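Local coordinates for protein phosphoethanolamine N-methyltransferase 1 (Haemonchus contortus, PDB 4KRG) that catalyses the S-adenosylmethionine-dependent N-methylation of phosphoethanolamine, probably the first methyl transfer on the nematode route to phosphocholine, at residues A[51-56]-A[124-129]; A[61-66]-A[70-75]; A[43-48]-A[157-162]. One frame throughout, in Å; residues are numbered along the deposited sequence. Where two conformers were deposited one is given.

Contact 1: A[51-56]-A[124-129]; sequences SSLPHL and LVFTNW. With SAH (S-adenosyl-L-homocysteine), chain D; OPE (phosphoric acid mono-(2-amino-ethyl) ester), chain C.
L53 pushes one methyl, CD1, between L124 and F126 on strand 122-126, a central strand of the Rossmann-like methyltransferase fold. The contact consists of apolar side chains. L53 meets the F126 ring at about a right angle, with CD1 at 3.8 Å from both CD1 and CE1 of the phenylalanine, so a single methyl spans one side bond of the ring. The same methyl is 4.1 Å from L124 CD2, which is also approached from a second loop leucine: L56 CD2 lies 3.7 Å from it, methyl to methyl. L124 and F126 both point toward the loop, and with CG anti to the backbone N (chi1 175° in L124) their ends reach it. F126 is further enclosed by H157, whose ring is nearly parallel to its own, and by the more steeply inclined ring of F71.

This close packing fades along the loop that joins helix 38-50 to strand 60-64. The side chain of P54 stays more than 5 Å from the other segment, while S51 and H55 are exposed and do not reach it.

Past the end of the strand the chain turns to the two ligands. N128 holds the amino-acid end of S-adenosylhomocysteine (SAH) twice: its carbonyl O accepts from the ligand N at 2.8 Å, and its ND2 donates to the carboxylate O at 2.9 Å. The amide ND2 also sits over the rim of one face of the W129 indole. Phosphoethanolamine (OPE) takes the opposite face, its CB above the ring centre and its amine N 3.5 Å from W129 CD2. In this position OPE N lies 3.7 Å from SAH SD.

Contact 2: A[61-66]-A[70-75]; sequences VVDIGA and RFTTVL. With SAH (S-adenosyl-L-homocysteine), chain D.
D63 OD2 is gripped by the T72 hydroxyl and by a water. T72 OG1 donates to D63 OD2 at 2.7 Å, coming to the anti side of the carboxylate and 26° out of its plane; the same hydroxyl is also hydrogen-bonded to S84 OG on the neighbouring strand 81-86. The water donates to D63 OD2 and to A66 O and accepts from T72 N, tying the strand end, the loop and the helix together. With CG anti to the backbone N, D63 extends toward helix 70-78, where L75 CD1 rests 4.1 Å from its CB. V61 CG1 adds a looser apolar contact to the same leucine methyl.

Beyond the strand, G65 O accepts from the amino N of S-adenosylhomocysteine at 2.9 Å. A second water donates to A66 O and to the ligand OXT, and accepts from R70 N. R70 then takes both carboxylate oxygens: NE reaches OXT at 2.6 Å, and NH2 reaches O at 3.2 Å. F71 CE2 lies over one face of this guanidinium, toward its rim, while the ligand O sits at the edge of the F71 ring. Strand, glycine-rich turn and antiparallel helix form the first beta-alpha element of the Rossmann-like methyltransferase fold, whose turn cradles the amino-acid end of the cofactor.

Contact 3: A[43-48]-A[157-162]; sequences ASDRAD and HLRESC. With OPE (phosphoric acid mono-(2-amino-ethyl) ester), chain C.
D45 and R159 reach toward each other from opposite directions, one from helix 38-50 and the other from strand 154-161, and meet in a buried salt bridge. The guanidinium comes end-on and puts both terminal nitrogens on one oxygen: R159 NH2 is 2.9 Å from D45 OD1, and R159 NH1 is 3.1 Å from the same atom. The two flat groups are 27° apart, nearly coplanar, and OD1 lies almost exactly in the guanidinium plane. Its two donors arrive differently, NH1 at the syn lone pair and NH2 nearly in line with the C-O bond. R159 leaves the strand with CG anti to the backbone N and then bends at chi2 (-96°), which turns the guanidinium toward the helix.

Strand 154-161 lies in the sheet of the Rossmann-like methyltransferase domain, parallel to strand 122-126 and antiparallel to strand 231-240, and the salt bridge ties helix 38-50 to it. R159 NH1 also bonds N128 OD1, a bond that would steady a residue holding S-adenosylhomocysteine. D45 OD2 has a long, weak ion pair with R70 NH2.

Two residues on, S161 points to the phosphoethanolamine site. Its OG, anti to its own carbonyl carbon, donates to phosphate O2; the modelled 2.5 Å between S161 OG and O2 is very short and its exact length doubtful. Q231, which accepts from R159 NE through OE1, is hydrogen-bonded to S161 OG through NE2.

All three contacts lie in the Rossmann-like methyltransferase domain, their centres about 9 to 12 Å apart. Strands 60-64, 122-126 and 154-161 stand side by side and parallel in its sheet, one for each contact. Helix 38-50 of contact 3 runs into the loop of contact 1, which leads to the strand and helix of contact 2; the chain later returns to the second halves of contacts 1 and 3. Backbone bonds between V62 and both L124 and F126 join contacts 1 and 2, and W129 N to R159 O joins contacts 1 and 3. Neighbouring strands thus carry cofactor-binding residues in contacts 1 and 2 and substrate-binding ones in contacts 1 and 3.

Contact 1: A[51-56]-A[124-129]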
loop_
_atom_site.group_PDB
_atom_site.type_symbol
_atom_site.label_atom_id
_atom_site.label_comp_id
_atom_site.label_asym_id
_atom_site.label_seq_id
_atom_site.Cartn_x
_atom_site.Cartn_y
_atom_site.Cartn_z
ATOM N N SER A 51 -5.304 -14.418 0.733
ATOM C CA SER A 51 -4.189 -14.969 -0.025
ATOM C C SER A 51 -2.919 -14.137 0.145
ATOM O O SER A 51 -1.846 -14.546 -0.289
ATOM C CB SER A 51 -4.540 -15.092 -1.501
ATOM O OG SER A 51 -4.350 -13.852 -2.147
ATOM N N SER A 52 -3.033 -12.981 0.795
ATOM C CA SER A 52 -1.868 -12.125 1.010
ATOM C C SER A 52 -1.194 -12.404 2.349
ATOM O O SER A 52 -0.103 -11.911 2.617
ATOM C CB SER A 52 -2.254 -10.648 0.921
ATOM O OG SER A 52 -2.892 -10.214 2.108
ATOM N N LEU A 53 -1.850 -13.197 3.188
ATOM C CA LEU A 53 -1.329 -13.500 4.519
ATOM C C LEU A 53 -0.294 -14.625 4.522
ATOM O O LEU A 53 -0.289 -15.487 3.647
ATOM C CB LEU A 53 -2.475 -13.865 5.472
ATOM C CG LEU A 53 -3.589 -12.839 5.669
ATOM C CD1 LEU A 53 -4.614 -13.371 6.663
ATOM C CD2 LEU A 53 -3.019 -11.530 6.154
ATOM N N PRO A 54 0.595 -14.618 5.517
ATOM C CA PRO A 54 1.454 -15.792 5.670
ATOM C C PRO A 54 0.631 -17.018 6.062
ATOM O O PRO A 54 -0.503 -16.881 6.522
ATOM C CB PRO A 54 2.406 -15.394 6.804
ATOM C CG PRO A 54 1.813 -14.177 7.428
ATOM C CD PRO A 54 0.990 -13.509 6.400
ATOM N N HIS A 55 1.188 -18.206 5.849
ATOM C CA HIS A 55 0.545 -19.431 6.296
ATOM C C HIS A 55 0.392 -19.397 7.811
ATOM O O HIS A 55 1.243 -18.853 8.518
ATOM C CB HIS A 55 1.369 -20.641 5.882
ATOM C CG HIS A 55 1.252 -20.987 4.431
ATOM N ND1 HIS A 55 0.741 -22.183 3.993
ATOM C CD2 HIS A 55 1.598 -20.288 3.321
ATOM C CE1 HIS A 55 0.771 -22.216 2.672
ATOM N NE2 HIS A 55 1.286 -21.080 2.239
ATOM N N LEU A 56 -0.680 -19.998 8.313
ATOM C CA LEU A 56 -1.053 -19.829 9.716
ATOM C C LEU A 56 -0.979 -21.099 10.563
ATOM O O LEU A 56 -1.416 -21.096 11.712
ATOM C CB LEU A 56 -2.452 -19.224 9.812
ATOM C CG LEU A 56 -2.655 -17.887 9.093
ATOM C CD1 LEU A 56 -4.110 -17.494 9.119
ATOM C CD2 LEU A 56 -1.809 -16.807 9.738
ATOM N N LEU A 124 -0.391 -13.337 14.670
ATOM C CA LEU A 124 -0.999 -12.465 13.670
ATOM C C LEU A 124 -2.081 -11.606 14.307
ATOM O O LEU A 124 -2.970 -12.120 14.980
ATOM C CB LEU A 124 -1.608 -13.286 12.532
ATOM C CG LEU A 124 -2.390 -12.515 11.456
ATOM C CD1 LEU A 124 -1.481 -11.585 10.673
ATOM C CD2 LEU A 124 -3.103 -13.470 10.511
ATOM N N VAL A 125 -1.984 -10.297 14.113
ATOM C CA VAL A 125 -3.074 -9.396 14.440
ATOM C C VAL A 125 -3.745 -9.063 13.117
ATOM O O VAL A 125 -3.148 -8.419 12.256
ATOM C CB VAL A 125 -2.567 -8.112 15.147
ATOM C CG1 VAL A 125 -3.685 -7.074 15.281
ATOM C CG2 VAL A 125 -2.010 -8.450 16.519
ATOM N N PHE A 126 -4.970 -9.539 12.937
ATOM C CA PHE A 126 -5.659 -9.355 11.673
ATOM C C PHE A 126 -6.770 -8.335 11.800
ATOM O O PHE A 126 -7.644 -8.456 12.661
ATOM C CB PHE A 126 -6.251 -10.670 11.174
ATOM C CG PHE A 126 -6.985 -10.535 9.868
ATOM C CD1 PHE A 126 -6.305 -10.654 8.661
ATOM C CD2 PHE A 126 -8.349 -10.271 9.841
ATOM C CE1 PHE A 126 -6.975 -10.520 7.452
ATOM C CE2 PHE A 126 -9.023 -10.132 8.630
ATOM C CZ PHE A 126 -8.334 -10.254 7.442
ATOM N N THR A 127 -6.744 -7.333 10.932
ATOM C CA THR A 127 -7.842 -6.393 10.840
ATOM C C THR A 127 -8.150 -6.124 9.375
ATOM O O THR A 127 -7.316 -6.349 8.498
ATOM C CB THR A 127 -7.525 -5.062 11.543
ATOM O OG1 THR A 127 -6.471 -4.397 10.841
ATOM C CG2 THR A 127 -7.121 -5.285 12.999
ATOM N N ASN A 128 -9.355 -5.640 9.121
ATOM C CA ASN A 128 -9.787 -5.282 7.777
ATOM C C ASN A 128 -10.909 -4.261 7.932
ATOM O O ASN A 128 -11.985 -4.604 8.420
ATOM C CB ASN A 128 -10.257 -6.531 7.010
ATOM C CG ASN A 128 -10.601 -6.238 5.553
ATOM O OD1 ASN A 128 -9.724 -6.206 4.686
ATOM N ND2 ASN A 128 -11.880 -6.029 5.278
ATOM N N TRP A 129 -10.632 -3.011 7.549
ATOM C CA TRP A 129 -11.539 -1.873 7.776
ATOM C C TRP A 129 -11.752 -1.530 9.266
ATOM O O TRP A 129 -12.862 -1.669 9.775
ATOM C CB TRP A 129 -12.914 -2.112 7.135
ATOM C CG TRP A 129 -12.993 -2.050 5.638
ATOM C CD1 TRP A 129 -12.389 -1.145 4.806
ATOM C CD2 TRP A 129 -13.748 -2.929 4.805
ATOM N NE1 TRP A 129 -12.730 -1.411 3.495
ATOM C CE2 TRP A 129 -13.561 -2.502 3.466
ATOM C CE3 TRP A 129 -14.567 -4.036 5.046
ATOM C CZ2 TRP A 129 -14.164 -3.145 2.389
ATOM C CZ3 TRP A 129 -15.162 -4.673 3.979
ATOM C CH2 TRP A 129 -14.959 -4.226 2.664
HETATM N N SAH D . -13.668 -6.643 9.320
HETATM C CA SAH D . -14.962 -7.192 8.886
HETATM C CB SAH D . -16.070 -6.113 9.141
HETATM C CG SAH D . -15.783 -4.764 8.486
HETATM S SD SAH D . -16.915 -3.421 8.945
HETATM C C SAH D . -14.919 -7.598 7.467
HETATM O O SAH D . -14.235 -6.968 6.675
HETATM O OXT SAH D . -15.784 -8.337 7.050
HETATM C "C5'" SAH D . -16.361 -2.865 10.578
HETATM C "C4'" SAH D . -16.436 -3.765 11.687
HETATM O "O4'" SAH D . -15.548 -3.308 12.742
HETATM C "C3'" SAH D . -17.793 -3.797 12.267
HETATM O "O3'" SAH D . -18.095 -5.113 12.672
HETATM C "C2'" SAH D . -17.703 -2.936 13.438
HETATM O "O2'" SAH D . -18.644 -3.306 14.407
HETATM C "C1'" SAH D . -16.313 -3.165 13.899
HETATM N N9 SAH D . -15.767 -2.056 14.757
HETATM C C8 SAH D . -15.606 -0.769 14.423
HETATM N N7 SAH D . -14.956 -0.177 15.427
HETATM C C5 SAH D . -14.700 -1.069 16.386
HETATM C C6 SAH D . -14.063 -1.000 17.636
HETATM N N6 SAH D . -13.540 0.179 18.112
HETATM N N1 SAH D . -13.972 -2.129 18.362
HETATM C C2 SAH D . -14.465 -3.284 17.930
HETATM N N3 SAH D . -15.082 -3.378 16.739
HETATM C C4 SAH D . -15.210 -2.295 15.952
HETATM C CA OPE C . -16.531 -0.008 3.898
HETATM C CB OPE C . -17.002 -1.085 4.820
HETATM O O1 OPE C . -17.396 2.222 2.303
HETATM O O2 OPE C . -15.085 2.676 2.980
HETATM O O3 OPE C . -16.948 3.736 4.251
HETATM O O4 OPE C . -16.540 1.268 4.422
HETATM N N OPE C . -16.406 -1.138 6.129
HETATM P P OPE C . -16.496 2.515 3.482
#

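Contact 2: A[61-66]-A[70-75]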
loop_
_atom_site.group_PDB
_atom_site.type_symbol
_atom_site.label_atom_id
_atom_site.label_comp_id
_atom_site.label_asym_id
_atom_site.label_seq_id
_atom_site.Cartn_x
_atom_site.Cartn_y
_atom_site.Cartn_z
ATOM N N VAL A 61 -4.098 -16.309 16.173
ATOM C CA VAL A 61 -4.522 -15.118 15.445
ATOM C C VAL A 61 -5.586 -14.363 16.229
ATOM O O VAL A 61 -6.445 -14.972 16.860
ATOM C CB VAL A 61 -5.115 -15.497 14.066
ATOM C CG1 VAL A 61 -5.488 -14.260 13.279
ATOM C CG2 VAL A 61 -4.141 -16.348 13.274
ATOM N N VAL A 62 -5.531 -13.034 16.209
ATOM C CA VAL A 62 -6.630 -12.250 16.747
ATOM C C VAL A 62 -7.234 -11.419 15.627
ATOM O O VAL A 62 -6.535 -10.646 14.971
ATOM C CB VAL A 62 -6.216 -11.376 17.963
ATOM C CG1 VAL A 62 -5.072 -10.443 17.617
ATOM C CG2 VAL A 62 -7.412 -10.589 18.479
ATOM N N ASP A 63 -8.528 -11.622 15.382
ATOM C CA ASP A 63 -9.246 -10.911 14.322
ATOM C C ASP A 63 -10.113 -9.861 14.991
ATOM O O ASP A 63 -11.150 -10.184 15.566
ATOM C CB ASP A 63 -10.091 -11.892 13.498
ATOM C CG ASP A 63 -10.930 -11.208 12.421
ATOM O OD1 ASP A 63 -10.786 -9.984 12.186
ATOM O OD2 ASP A 63 -11.745 -11.916 11.785
ATOM N N ILE A 64 -9.674 -8.606 14.924
ATOM C CA ILE A 64 -10.309 -7.518 15.666
ATOM C C ILE A 64 -11.228 -6.688 14.769
ATOM O O ILE A 64 -10.798 -6.170 13.745
ATOM C CB ILE A 64 -9.247 -6.608 16.293
ATOM C CG1 ILE A 64 -8.287 -7.444 17.136
ATOM C CG2 ILE A 64 -9.890 -5.522 17.137
ATOM C CD1 ILE A 64 -7.159 -6.648 17.735
ATOM N N GLY A 65 -12.492 -6.557 15.168
ATOM C CA GLY A 65 -13.492 -5.921 14.324
ATOM C C GLY A 65 -13.985 -6.919 13.295
ATOM O O GLY A 65 -14.299 -6.569 12.161
ATOM N N ALA A 66 -14.051 -8.179 13.714
ATOM C CA ALA A 66 -14.355 -9.300 12.826
ATOM C C ALA A 66 -15.787 -9.304 12.307
ATOM O O ALA A 66 -16.086 -9.992 11.330
ATOM C CB ALA A 66 -14.080 -10.609 13.538
ATOM N N ARG A 70 -16.571 -13.152 8.473
ATOM C CA ARG A 70 -16.274 -13.767 7.177
ATOM C C ARG A 70 -14.793 -14.131 6.995
ATOM O O ARG A 70 -14.469 -15.069 6.285
ATOM C CB ARG A 70 -16.811 -12.928 6.015
ATOM C CG ARG A 70 -16.296 -11.524 5.971
ATOM C CD ARG A 70 -17.037 -10.668 4.951
ATOM N NE ARG A 70 -16.298 -9.432 4.753
ATOM C CZ ARG A 70 -15.449 -9.196 3.759
ATOM N NH1 ARG A 70 -15.228 -10.096 2.812
ATOM N NH2 ARG A 70 -14.824 -8.040 3.714
ATOM N N PHE A 71 -13.898 -13.403 7.650
ATOM C CA PHE A 71 -12.489 -13.785 7.654
ATOM C C PHE A 71 -12.200 -14.835 8.725
ATOM O O PHE A 71 -11.445 -15.780 8.486
ATOM C CB PHE A 71 -11.594 -12.564 7.864
ATOM C CG PHE A 71 -11.581 -11.619 6.705
ATOM C CD1 PHE A 71 -10.921 -11.953 5.533
ATOM C CD2 PHE A 71 -12.221 -10.394 6.783
ATOM C CE1 PHE A 71 -10.900 -11.079 4.451
ATOM C CE2 PHE A 71 -12.202 -9.516 5.704
ATOM C CZ PHE A 71 -11.541 -9.866 4.539
ATOM N N THR A 72 -12.794 -14.655 9.904
ATOM C CA THR A 72 -12.622 -15.588 11.017
ATOM C C THR A 72 -12.885 -17.012 10.564
ATOM O O THR A 72 -12.128 -17.926 10.883
ATOM C CB THR A 72 -13.556 -15.236 12.193
ATOM O OG1 THR A 72 -13.087 -14.041 12.823
ATOM C CG2 THR A 72 -13.582 -16.353 13.222
ATOM N N THR A 73 -13.950 -17.180 9.789
ATOM C CA THR A 73 -14.346 -18.479 9.267
ATOM C C THR A 73 -13.202 -19.197 8.551
ATOM O O THR A 73 -12.964 -20.377 8.787
ATOM C CB THR A 73 -15.553 -18.339 8.321
ATOM O OG1 THR A 73 -16.682 -17.863 9.066
ATOM C CG2 THR A 73 -15.900 -19.673 7.700
ATOM N N VAL A 74 -12.488 -18.480 7.691
ATOM C CA VAL A 74 -11.417 -19.083 6.915
ATOM C C VAL A 74 -10.092 -19.094 7.681
ATOM O O VAL A 74 -9.298 -20.023 7.536
ATOM C CB VAL A 74 -11.256 -18.393 5.540
ATOM C CG1 VAL A 74 -10.184 -19.087 4.712
ATOM C CG2 VAL A 74 -12.578 -18.403 4.777
ATOM N N LEU A 75 -9.861 -18.075 8.504
ATOM C CA LEU A 75 -8.635 -18.005 9.305
ATOM C C LEU A 75 -8.494 -19.222 10.219
ATOM O O LEU A 75 -7.419 -19.806 10.330
ATOM C CB LEU A 75 -8.589 -16.718 10.136
ATOM C CG LEU A 75 -8.413 -15.377 9.406
ATOM C CD1 LEU A 75 -8.690 -14.215 10.360
ATOM C CD2 LEU A 75 -7.013 -15.240 8.819
HETATM N N SAH D . -13.668 -6.643 9.320
HETATM C CA SAH D . -14.962 -7.192 8.886
HETATM C CB SAH D . -16.070 -6.113 9.141
HETATM C CG SAH D . -15.783 -4.764 8.486
HETATM S SD SAH D . -16.915 -3.421 8.945
HETATM C C SAH D . -14.919 -7.598 7.467
HETATM O O SAH D . -14.235 -6.968 6.675
HETATM O OXT SAH D . -15.784 -8.337 7.050
HETATM C "C5'" SAH D . -16.361 -2.865 10.578
HETATM C "C4'" SAH D . -16.436 -3.765 11.687
HETATM O "O4'" SAH D . -15.548 -3.308 12.742
HETATM C "C3'" SAH D . -17.793 -3.797 12.267
HETATM O "O3'" SAH D . -18.095 -5.113 12.672
HETATM C "C2'" SAH D . -17.703 -2.936 13.438
HETATM O "O2'" SAH D . -18.644 -3.306 14.407
HETATM C "C1'" SAH D . -16.313 -3.165 13.899
HETATM N N9 SAH D . -15.767 -2.056 14.757
HETATM C C8 SAH D . -15.606 -0.769 14.423
HETATM N N7 SAH D . -14.956 -0.177 15.427
HETATM C C5 SAH D . -14.700 -1.069 16.386
HETATM C C6 SAH D . -14.063 -1.000 17.636
HETATM N N6 SAH D . -13.540 0.179 18.112
HETATM N N1 SAH D . -13.972 -2.129 18.362
HETATM C C2 SAH D . -14.465 -3.284 17.930
HETATM N N3 SAH D . -15.082 -3.378 16.739
HETATM C C4 SAH D . -15.210 -2.295 15.952
HETATM O O HOH W 1 -13.934 -11.693 10.243
HETATM O O HOH W 2 -16.873 -10.032 8.702
#

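Contact 3: A[43-48]-A[157-162]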
loop_
_atom_site.group_PDB
_atom_site.type_symbol
_atom_site.label_atom_id
_atom_site.label_comp_id
_atom_site.label_asym_id
_atom_site.label_seq_id
_atom_site.Cartn_x
_atom_site.Cartn_y
_atom_site.Cartn_z
ATOM N N ALA A 43 -16.655 -12.693 -1.845
ATOM C CA ALA A 43 -15.728 -13.821 -1.880
ATOM C C ALA A 43 -14.394 -13.446 -2.534
ATOM O O ALA A 43 -13.326 -13.874 -2.091
ATOM C CB ALA A 43 -16.360 -15.008 -2.576
ATOM N N SER A 44 -14.467 -12.654 -3.596
ATOM C CA SER A 44 -13.254 -12.253 -4.289
ATOM C C SER A 44 -12.420 -11.316 -3.423
ATOM O O SER A 44 -11.200 -11.433 -3.391
ATOM C CB SER A 44 -13.564 -11.631 -5.650
ATOM O OG SER A 44 -14.359 -10.478 -5.510
ATOM N N ASP A 45 -13.068 -10.401 -2.711
ATOM C CA ASP A 45 -12.357 -9.515 -1.793
ATOM C C ASP A 45 -11.673 -10.317 -0.680
ATOM O O ASP A 45 -10.493 -10.126 -0.393
ATOM C CB ASP A 45 -13.314 -8.476 -1.194
ATOM C CG ASP A 45 -12.680 -7.679 -0.066
ATOM O OD1 ASP A 45 -12.105 -6.606 -0.341
ATOM O OD2 ASP A 45 -12.767 -8.122 1.100
ATOM N N ARG A 46 -12.420 -11.224 -0.066
ATOM C CA ARG A 46 -11.894 -12.019 1.035
ATOM C C ARG A 46 -10.672 -12.822 0.588
ATOM O O ARG A 46 -9.670 -12.879 1.301
ATOM C CB ARG A 46 -12.989 -12.924 1.605
ATOM C CG ARG A 46 -12.473 -13.985 2.544
ATOM C CD ARG A 46 -13.599 -14.701 3.258
ATOM N NE ARG A 46 -14.804 -14.846 2.446
ATOM C CZ ARG A 46 -15.062 -15.888 1.664
ATOM N NH1 ARG A 46 -14.192 -16.883 1.570
ATOM N NH2 ARG A 46 -16.192 -15.933 0.975
ATOM N N ALA A 47 -10.752 -13.404 -0.609
ATOM C CA ALA A 47 -9.643 -14.164 -1.182
ATOM C C ALA A 47 -8.427 -13.285 -1.474
ATOM O O ALA A 47 -7.297 -13.700 -1.235
ATOM C CB ALA A 47 -10.091 -14.902 -2.436
ATOM N N ASP A 48 -8.656 -12.074 -1.983
ATOM C CA ASP A 48 -7.576 -11.106 -2.183
ATOM C C ASP A 48 -6.809 -10.852 -0.893
ATOM O O ASP A 48 -5.587 -10.796 -0.882
ATOM C CB ASP A 48 -8.131 -9.766 -2.671
ATOM C CG ASP A 48 -8.591 -9.802 -4.116
ATOM O OD1 ASP A 48 -8.219 -10.728 -4.862
ATOM O OD2 ASP A 48 -9.330 -8.875 -4.498
ATOM N N HIS A 157 -1.899 -7.450 9.821
ATOM C CA HIS A 157 -2.504 -7.071 8.559
ATOM C C HIS A 157 -3.492 -5.943 8.812
ATOM O O HIS A 157 -4.322 -6.028 9.717
ATOM C CB HIS A 157 -3.241 -8.247 7.919
ATOM C CG HIS A 157 -3.996 -7.873 6.679
ATOM N ND1 HIS A 157 -5.269 -7.353 6.715
ATOM C CD2 HIS A 157 -3.645 -7.938 5.373
ATOM C CE1 HIS A 157 -5.677 -7.110 5.478
ATOM N NE2 HIS A 157 -4.709 -7.451 4.650
ATOM N N LEU A 158 -3.406 -4.894 7.998
ATOM C CA LEU A 158 -4.386 -3.819 8.043
ATOM C C LEU A 158 -4.867 -3.529 6.631
ATOM O O LEU A 158 -4.130 -3.705 5.678
ATOM C CB LEU A 158 -3.772 -2.570 8.656
ATOM C CG LEU A 158 -3.201 -2.787 10.060
ATOM C CD1 LEU A 158 -1.820 -2.166 10.163
ATOM C CD2 LEU A 158 -4.122 -2.198 11.103
ATOM N N ARG A 159 -6.116 -3.105 6.510
ATOM C CA ARG A 159 -6.683 -2.703 5.233
ATOM C C ARG A 159 -7.641 -1.564 5.514
ATOM O O ARG A 159 -8.527 -1.692 6.359
ATOM C CB ARG A 159 -7.448 -3.859 4.593
ATOM C CG ARG A 159 -8.123 -3.480 3.279
ATOM C CD ARG A 159 -9.586 -3.086 3.448
ATOM N NE ARG A 159 -10.247 -3.001 2.149
ATOM C CZ ARG A 159 -10.761 -4.044 1.503
ATOM N NH1 ARG A 159 -10.705 -5.260 2.036
ATOM N NH2 ARG A 159 -11.335 -3.869 0.323
ATOM N N GLU A 160 -7.473 -0.444 4.823
ATOM C CA GLU A 160 -8.313 0.706 5.110
ATOM C C GLU A 160 -8.832 1.375 3.845
ATOM O O GLU A 160 -8.185 1.332 2.799
ATOM C CB GLU A 160 -7.551 1.729 5.959
ATOM C CG GLU A 160 -6.967 1.182 7.249
ATOM C CD GLU A 160 -8.032 0.756 8.253
ATOM O OE1 GLU A 160 -9.167 1.281 8.185
ATOM O OE2 GLU A 160 -7.736 -0.102 9.117
ATOM N N SER A 161 -10.009 1.985 3.945
ATOM C CA SER A 161 -10.501 2.845 2.884
ATOM C C SER A 161 -9.713 4.134 2.989
ATOM O O SER A 161 -9.867 4.892 3.955
ATOM C CB SER A 161 -11.985 3.145 3.058
ATOM O OG SER A 161 -12.741 1.956 2.994
ATOM N N CYS A 162 -8.853 4.379 2.013
ATOM C CA CYS A 162 -8.014 5.560 2.074
ATOM C C CYS A 162 -8.590 6.689 1.227
ATOM O O CYS A 162 -9.061 6.455 0.117
ATOM C CB CYS A 162 -6.578 5.217 1.666
ATOM S SG CYS A 162 -5.762 4.090 2.825
HETATM C CA OPE C . -16.531 -0.008 3.898
HETATM C CB OPE C . -17.002 -1.085 4.820
HETATM O O1 OPE C . -17.396 2.222 2.303
HETATM O O2 OPE C . -15.085 2.676 2.980
HETATM O O3 OPE C . -16.948 3.736 4.251
HETATM O O4 OPE C . -16.540 1.268 4.422
HETATM N N OPE C . -16.406 -1.138 6.129
HETATM P P OPE C . -16.496 2.515 3.482
#